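Local coordinates for probable secreted solute-binding lipoprotein (Streptomyces coelicolor, PDB 3I3V) that probably captures a solute outside the cell for uptake across the membrane, as a lipoprotein of the extracellular solute-binding family, at residues P120-N125 with A317-E322; I209-H214 with P269-A274. All coordinates share one frame; numbering follows the deposited sequence.

How the interactions relate
The two contacts lie about 32 Å apart between centres, on opposite sides of the chain's centre, with nearest atoms about 14 Å apart. They hold different elements. Interaction 1 joins the residues leading into strand 122-131 to helix 313-323. It is fully buried and purely aromatic across the two segments: two ring edges meet one ring face. Interaction 2 lies farther out and is partly buried. There helix 203-217 meets the loop between strands 263-266 and 280-284. A single tyrosine does the work, combining a methyl over its ring with a weak hydrogen bond to backbone. In sequence, interaction 2 falls between the two segments of interaction 1.

Interaction 1 (P120-N125 with A317-E322); sequences PYFATN and ARFVTE
Y121 and F122 both reach the ring of F319, although their first torsions differ. In Y121 the ring stands opposite the backbone N, at chi1 -153°. In F122 and F319 it lies opposite the carbonyl carbon and beside the backbone N. With these torsions and the backbone between them, the ends of both rings come near F319, whose CB points toward 120-125. Both come in from the same side of the F319 ring. Y121 lays its edge over the face of F319 in a T-shaped stack. The centroids are 5.4 Å apart and the planes stand at 79°. Its outer end does most of the touching: Y121 OH lies 3.3 Å from F319 CE2, and Y121 CE2 lies 3.8 Å from the same F319 CE2. F122 approaches the other half of the ring. Its F122 CZ atom is 3.8 Å from F319 CD1. This pair is also edge-to-face but offset, with planes at 67° and centroids 5.5 Å apart. F319 CE1 lies in the plane of the F122 ring, at its edge. No hydrogen bond crosses between the segments. The Y121 hydroxyl, though buried, is satisfied by the backbone O of M310. That bond probably helps fix the end of the Y121 side chain beside the CD2-CE2 edge of F319. M327, on strand 326-327, touches all three aromatic residues, and F290 adds a further edge-to-face partner to Y121. The contact is a buried aromatic cluster that packs helix 313-323 against Y121 and F122, where the chain leads into strand 122-131. That strand pairs with several strands of the larger sheet and lies between the two lobes, consistent with a connection between lobes in the bilobal fold of solute-binding proteins.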
ATOM      1  N   PRO C 120      13.457  18.093 -40.504  1.00 28.19           N
ATOM      2  CA  PRO C 120      13.562  17.281 -41.716  1.00 27.14           C
ATOM      3  C   PRO C 120      12.244  16.548 -41.967  1.00 27.02           C
ATOM      4  O   PRO C 120      11.476  16.293 -41.037  1.00 25.10           O
ATOM      5  CB  PRO C 120      14.706  16.320 -41.393  1.00 25.58           C
ATOM      6  CG  PRO C 120      15.528  17.086 -40.393  1.00 27.70           C
ATOM      7  CD  PRO C 120      14.449  17.665 -39.510  1.00 29.58           C
ATOM      8  N   TYR C 121      11.970  16.225 -43.225  1.00 28.11           N
ATOM      9  CA  TYR C 121      10.740  15.515 -43.544  1.00 27.76           C
ATOM     10  C   TYR C 121      10.883  14.670 -44.796  1.00 28.85           C
ATOM     11  O   TYR C 121      10.780  13.453 -44.719  1.00 29.72           O
ATOM     12  CB  TYR C 121       9.582  16.506 -43.681  1.00 26.55           C
ATOM     13  CG  TYR C 121       8.237  15.894 -43.358  1.00 26.20           C
ATOM     14  CD1 TYR C 121       8.034  15.210 -42.162  1.00 26.18           C
ATOM     15  CD2 TYR C 121       7.169  16.002 -44.242  1.00 26.85           C
ATOM     16  CE1 TYR C 121       6.806  14.650 -41.854  1.00 27.27           C
ATOM     17  CE2 TYR C 121       5.933  15.445 -43.944  1.00 29.31           C
ATOM     18  CZ  TYR C 121       5.758  14.768 -42.746  1.00 29.21           C
ATOM     19  OH  TYR C 121       4.542  14.200 -42.446  1.00 31.23           O
ATOM     20  N   PHE C 122      11.129  15.298 -45.943  1.00 28.29           N
ATOM     21  CA  PHE C 122      11.282  14.547 -47.189  1.00 30.94           C
ATOM     22  C   PHE C 122      12.720  14.137 -47.485  1.00 31.90           C
ATOM     23  O   PHE C 122      13.677  14.842 -47.141  1.00 31.64           O
ATOM     24  CB  PHE C 122      10.715  15.352 -48.365  1.00 31.48           C
ATOM     25  CG  PHE C 122       9.219  15.272 -48.488  1.00 34.15           C
ATOM     26  CD1 PHE C 122       8.451  14.747 -47.456  1.00 32.73           C
ATOM     27  CD2 PHE C 122       8.574  15.725 -49.636  1.00 35.13           C
ATOM     28  CE1 PHE C 122       7.072  14.675 -47.560  1.00 33.97           C
ATOM     29  CE2 PHE C 122       7.190  15.655 -49.749  1.00 36.05           C
ATOM     30  CZ  PHE C 122       6.435  15.124 -48.700  1.00 34.62           C
ATOM     31  N   ALA C 123      12.869  12.989 -48.132  1.00 30.27           N
ATOM     32  CA  ALA C 123      14.189  12.480 -48.472  1.00 32.39           C
ATOM     33  C   ALA C 123      14.170  11.817 -49.840  1.00 33.88           C
ATOM     34  O   ALA C 123      13.130  11.752 -50.495  1.00 32.48           O
ATOM     35  CB  ALA C 123      14.653  11.478 -47.421  1.00 30.49           C
ATOM     36  N   THR C 124      15.329  11.333 -50.271  1.00 34.54           N
ATOM     37  CA  THR C 124      15.411  10.652 -51.549  1.00 35.63           C
ATOM     38  C   THR C 124      16.328   9.455 -51.463  1.00 37.09           C
ATOM     39  O   THR C 124      17.395   9.518 -50.844  1.00 36.85           O
ATOM     40  CB  THR C 124      15.965  11.545 -52.668  1.00 36.74           C
ATOM     41  OG1 THR C 124      15.187  12.741 -52.771  1.00 39.10           O
ATOM     42  CG2 THR C 124      15.922  10.793 -53.992  1.00 34.60           C
ATOM     43  N   ASN C 125      15.875   8.359 -52.063  1.00 37.97           N
ATOM     44  CA  ASN C 125      16.646   7.135 -52.161  1.00 38.55           C
ATOM     45  C   ASN C 125      16.905   7.133 -53.658  1.00 37.05           C
ATOM     46  O   ASN C 125      15.970   7.265 -54.447  1.00 36.90           O
ATOM     47  CB  ASN C 125      15.825   5.916 -51.763  1.00 41.46           C
ATOM     48  CG  ASN C 125      16.359   5.245 -50.516  1.00 45.48           C
ATOM     49  OD1 ASN C 125      15.959   5.573 -49.399  1.00 48.81           O
ATOM     50  ND2 ASN C 125      17.285   4.308 -50.701  1.00 46.92           N
ATOM     51  N   ALA C 317       3.575   7.412 -42.331  1.00 33.03           N
ATOM     52  CA  ALA C 317       3.295   6.194 -43.092  1.00 32.08           C
ATOM     53  C   ALA C 317       2.413   6.442 -44.320  1.00 32.76           C
ATOM     54  O   ALA C 317       2.519   5.732 -45.311  1.00 34.29           O
ATOM     55  CB  ALA C 317       2.648   5.150 -42.175  1.00 31.10           C
ATOM     56  N   ARG C 318       1.532   7.432 -44.259  1.00 34.09           N
ATOM     57  CA  ARG C 318       0.689   7.737 -45.415  1.00 34.87           C
ATOM     58  C   ARG C 318       1.555   8.293 -46.545  1.00 33.54           C
ATOM     59  O   ARG C 318       1.376   7.933 -47.711  1.00 33.20           O
ATOM     60  CB  ARG C 318      -0.407   8.752 -45.062  1.00 38.27           C
ATOM     61  CG  ARG C 318      -1.562   8.182 -44.247  1.00 42.56           C
ATOM     62  CD  ARG C 318      -2.752   9.143 -44.215  1.00 49.22           C
ATOM     63  NE  ARG C 318      -4.036   8.440 -44.263  1.00 54.91           N
ATOM     64  CZ  ARG C 318      -4.579   7.767 -43.247  1.00 57.27           C
ATOM     65  NH1 ARG C 318      -3.961   7.696 -42.070  1.00 57.07           N
ATOM     66  NH2 ARG C 318      -5.747   7.154 -43.414  1.00 57.45           N
ATOM     67  N   PHE C 319       2.488   9.182 -46.204  1.00 30.14           N
ATOM     68  CA  PHE C 319       3.367   9.746 -47.217  1.00 29.23           C
ATOM     69  C   PHE C 319       4.124   8.620 -47.896  1.00 27.43           C
ATOM     70  O   PHE C 319       4.263   8.605 -49.115  1.00 27.12           O
ATOM     71  CB  PHE C 319       4.343  10.753 -46.598  1.00 28.31           C
ATOM     72  CG  PHE C 319       3.760  12.124 -46.453  1.00 28.60           C
ATOM     73  CD1 PHE C 319       3.595  12.940 -47.573  1.00 25.15           C
ATOM     74  CD2 PHE C 319       3.298  12.573 -45.216  1.00 26.43           C
ATOM     75  CE1 PHE C 319       2.979  14.177 -47.465  1.00 25.00           C
ATOM     76  CE2 PHE C 319       2.677  13.810 -45.096  1.00 26.01           C
ATOM     77  CZ  PHE C 319       2.513  14.616 -46.220  1.00 25.40           C
ATOM     78  N   VAL C 320       4.585   7.671 -47.094  1.00 27.14           N
ATOM     79  CA  VAL C 320       5.321   6.510 -47.586  1.00 28.28           C
ATOM     80  C   VAL C 320       4.443   5.573 -48.427  1.00 29.21           C
ATOM     81  O   VAL C 320       4.757   5.279 -49.573  1.00 29.47           O
ATOM     82  CB  VAL C 320       5.887   5.702 -46.407  1.00 26.88           C
ATOM     83  CG1 VAL C 320       6.525   4.416 -46.910  1.00 29.04           C
ATOM     84  CG2 VAL C 320       6.902   6.542 -45.645  1.00 26.97           C
ATOM     85  N   THR C 321       3.335   5.137 -47.838  1.00 28.79           N
ATOM     86  CA  THR C 321       2.395   4.207 -48.456  1.00 29.58           C
ATOM     87  C   THR C 321       1.539   4.745 -49.592  1.00 29.48           C
ATOM     88  O   THR C 321       1.463   4.134 -50.653  1.00 27.90           O
ATOM     89  CB  THR C 321       1.450   3.614 -47.380  1.00 29.93           C
ATOM     90  OG1 THR C 321       2.206   2.775 -46.494  1.00 32.33           O
ATOM     91  CG2 THR C 321       0.348   2.796 -48.016  1.00 34.04           C
ATOM     92  N   GLU C 322       0.890   5.880 -49.364  1.00 28.64           N
ATOM     93  CA  GLU C 322       0.012   6.479 -50.360  1.00 30.88           C
ATOM     94  C   GLU C 322       0.713   7.339 -51.415  1.00 31.43           C
ATOM     95  O   GLU C 322       0.244   7.444 -52.550  1.00 30.93           O
ATOM     96  CB  GLU C 322      -1.073   7.305 -49.648  1.00 32.79           C
ATOM     97  CG  GLU C 322      -1.778   6.531 -48.537  1.00 36.75           C
ATOM     98  CD  GLU C 322      -2.887   7.321 -47.872  1.00 39.91           C
ATOM     99  OE1 GLU C 322      -3.445   6.836 -46.861  1.00 41.82           O
ATOM    100  OE2 GLU C 322      -3.208   8.423 -48.357  1.00 42.74           O
TER

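Interaction 2 (I209-H214 with P269-A274); sequences IEYFAH and PLADGA
This is a CH-pi contact backed by a weak hydrogen bond, made where Y211 of helix 203-217 leans on the loop between strands 263-266 and 280-284. The methyl of A271 sits over the centre of the Y211 ring. A271 CB is 3.6 Å from the ring centroid and only 8° off the ring normal. The Y211 ring is swung opposite its backbone N, at chi1 -179°, which carries it out from the helix to the loop. At the far end of the ring, Y211 OH donates a weak hydrogen bond of 3.1 Å to P269 O, which lies in the ring plane. One side chain thus meets the loop at both P269 and A271. Replacing Y211 by an alanine would probably open a gap beside the A271 methyl and leave P269 O without this donor. I181 and F185 also touch Y211, while L270 bonds through its backbone to T145 and G147. From A271 the chain enters a type II beta turn that ends at A274. The methyl over the ring face and the weak bond seat helix 203-217 against a loop between two strands of the larger sheet, within one alpha/beta lobe of the solute-binding protein fold.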
ATOM      1  N   ILE C 209      37.795   8.985 -60.977  1.00 37.12           N
ATOM      2  CA  ILE C 209      37.743   9.413 -62.370  1.00 36.16           C
ATOM      3  C   ILE C 209      38.358   8.332 -63.255  1.00 37.14           C
ATOM      4  O   ILE C 209      37.952   8.172 -64.404  1.00 36.81           O
ATOM      5  CB  ILE C 209      38.484  10.754 -62.583  1.00 33.98           C
ATOM      6  CG1 ILE C 209      37.733  11.886 -61.872  1.00 34.44           C
ATOM      7  CG2 ILE C 209      38.602  11.042 -64.061  1.00 32.22           C
ATOM      8  CD1 ILE C 209      38.312  13.273 -62.111  1.00 34.33           C
ATOM      9  N   GLU C 210      39.331   7.593 -62.718  1.00 38.14           N
ATOM     10  CA  GLU C 210      39.960   6.510 -63.475  1.00 39.53           C
ATOM     11  C   GLU C 210      38.913   5.415 -63.600  1.00 38.40           C
ATOM     12  O   GLU C 210      38.618   4.931 -64.692  1.00 36.41           O
ATOM     13  CB  GLU C 210      41.169   5.917 -62.738  1.00 42.45           C
ATOM     14  CG  GLU C 210      42.395   6.804 -62.599  1.00 48.12           C
ATOM     15  CD  GLU C 210      43.548   6.082 -61.888  1.00 52.03           C
ATOM     16  OE1 GLU C 210      44.569   6.741 -61.587  1.00 53.67           O
ATOM     17  OE2 GLU C 210      43.434   4.855 -61.636  1.00 52.53           O
ATOM     18  N   TYR C 211      38.355   5.031 -62.457  1.00 37.21           N
ATOM     19  CA  TYR C 211      37.346   3.993 -62.426  1.00 36.95           C
ATOM     20  C   TYR C 211      36.264   4.330 -63.442  1.00 36.55           C
ATOM     21  O   TYR C 211      35.931   3.514 -64.299  1.00 37.11           O
ATOM     22  CB  TYR C 211      36.763   3.868 -61.015  1.00 35.09           C
ATOM     23  CG  TYR C 211      35.708   2.792 -60.891  1.00 36.99           C
ATOM     24  CD1 TYR C 211      35.844   1.574 -61.571  1.00 36.41           C
ATOM     25  CD2 TYR C 211      34.575   2.982 -60.088  1.00 35.41           C
ATOM     26  CE1 TYR C 211      34.877   0.573 -61.456  1.00 36.46           C
ATOM     27  CE2 TYR C 211      33.607   1.989 -59.963  1.00 34.97           C
ATOM     28  CZ  TYR C 211      33.764   0.789 -60.650  1.00 37.29           C
ATOM     29  OH  TYR C 211      32.803  -0.186 -60.539  1.00 38.81           O
ATOM     30  N   PHE C 212      35.732   5.543 -63.362  1.00 36.05           N
ATOM     31  CA  PHE C 212      34.695   5.967 -64.293  1.00 35.20           C
ATOM     32  C   PHE C 212      35.128   5.809 -65.742  1.00 35.99           C
ATOM     33  O   PHE C 212      34.388   5.271 -66.560  1.00 36.29           O
ATOM     34  CB  PHE C 212      34.325   7.429 -64.064  1.00 32.61           C
ATOM     35  CG  PHE C 212      33.364   7.967 -65.080  1.00 29.83           C
ATOM     36  CD1 PHE C 212      32.001   7.722 -64.963  1.00 28.56           C
ATOM     37  CD2 PHE C 212      33.828   8.683 -66.179  1.00 28.43           C
ATOM     38  CE1 PHE C 212      31.110   8.181 -65.925  1.00 27.73           C
ATOM     39  CE2 PHE C 212      32.947   9.147 -67.151  1.00 28.70           C
ATOM     40  CZ  PHE C 212      31.581   8.896 -67.023  1.00 27.36           C
ATOM     41  N   ALA C 213      36.323   6.305 -66.056  1.00 37.62           N
ATOM     42  CA  ALA C 213      36.862   6.243 -67.414  1.00 37.96           C
ATOM     43  C   ALA C 213      37.021   4.811 -67.897  1.00 38.91           C
ATOM     44  O   ALA C 213      36.835   4.522 -69.081  1.00 39.61           O
ATOM     45  CB  ALA C 213      38.201   6.968 -67.480  1.00 34.92           C
ATOM     46  N   HIS C 214      37.374   3.919 -66.979  1.00 39.85           N
ATOM     47  CA  HIS C 214      37.546   2.510 -67.308  1.00 40.60           C
ATOM     48  C   HIS C 214      36.170   1.953 -67.706  1.00 40.24           C
ATOM     49  O   HIS C 214      36.001   1.436 -68.808  1.00 40.24           O
ATOM     50  CB  HIS C 214      38.127   1.771 -66.093  1.00 43.81           C
ATOM     51  CG  HIS C 214      38.504   0.343 -66.361  1.00 49.76           C
ATOM     52  ND1 HIS C 214      39.178  -0.054 -67.496  1.00 50.23           N
ATOM     53  CD2 HIS C 214      38.333  -0.776 -65.616  1.00 50.23           C
ATOM     54  CE1 HIS C 214      39.406  -1.354 -67.440  1.00 50.81           C
ATOM     55  NE2 HIS C 214      38.903  -1.815 -66.308  1.00 51.53           N
ATOM     56  N   PRO C 269      28.132  -1.010 -58.600  1.00 34.47           N
ATOM     57  CA  PRO C 269      29.288  -1.881 -58.361  1.00 35.04           C
ATOM     58  C   PRO C 269      30.520  -1.134 -57.881  1.00 37.44           C
ATOM     59  O   PRO C 269      30.721   0.022 -58.225  1.00 39.06           O
ATOM     60  CB  PRO C 269      29.499  -2.543 -59.715  1.00 33.53           C
ATOM     61  CG  PRO C 269      28.099  -2.708 -60.198  1.00 33.95           C
ATOM     62  CD  PRO C 269      27.493  -1.339 -59.885  1.00 34.00           C
ATOM     63  N   LEU C 270      31.346  -1.812 -57.091  1.00 38.94           N
ATOM     64  CA  LEU C 270      32.560  -1.221 -56.547  1.00 39.65           C
ATOM     65  C   LEU C 270      33.826  -1.667 -57.271  1.00 41.24           C
ATOM     66  O   LEU C 270      33.888  -2.769 -57.834  1.00 41.82           O
ATOM     67  CB  LEU C 270      32.705  -1.587 -55.068  1.00 38.82           C
ATOM     68  CG  LEU C 270      31.608  -1.177 -54.084  1.00 38.69           C
ATOM     69  CD1 LEU C 270      31.966  -1.732 -52.735  1.00 38.17           C
ATOM     70  CD2 LEU C 270      31.463   0.342 -54.012  1.00 38.07           C
ATOM     71  N   ALA C 271      34.832  -0.798 -57.245  1.00 42.26           N
ATOM     72  CA  ALA C 271      36.131  -1.093 -57.836  1.00 44.39           C
ATOM     73  C   ALA C 271      36.918  -1.659 -56.660  1.00 46.63           C
ATOM     74  O   ALA C 271      36.463  -1.569 -55.517  1.00 47.69           O
ATOM     75  CB  ALA C 271      36.786   0.181 -58.339  1.00 41.93           C
ATOM     76  N   ASP C 272      38.079  -2.252 -56.918  1.00 49.08           N
ATOM     77  CA  ASP C 272      38.883  -2.801 -55.828  1.00 49.83           C
ATOM     78  C   ASP C 272      39.392  -1.637 -54.991  1.00 49.67           C
ATOM     79  O   ASP C 272      39.850  -0.631 -55.536  1.00 49.82           O
ATOM     80  CB  ASP C 272      40.058  -3.608 -56.381  1.00 50.68           C
ATOM     81  N   GLY C 273      39.287  -1.764 -53.671  1.00 48.79           N
ATOM     82  CA  GLY C 273      39.759  -0.708 -52.791  1.00 49.54           C
ATOM     83  C   GLY C 273      38.897   0.544 -52.715  1.00 49.50           C
ATOM     84  O   GLY C 273      39.415   1.655 -52.589  1.00 48.71           O
ATOM     85  N   ALA C 274      37.581   0.371 -52.787  1.00 49.75           N
ATOM     86  CA  ALA C 274      36.665   1.504 -52.714  1.00 49.36           C
ATOM     87  C   ALA C 274      36.630   2.012 -51.277  1.00 50.29           C
ATOM     88  O   ALA C 274      37.131   1.345 -50.365  1.00 50.42           O
ATOM     89  CB  ALA C 274      35.274   1.074 -53.156  1.00 48.42           C
TER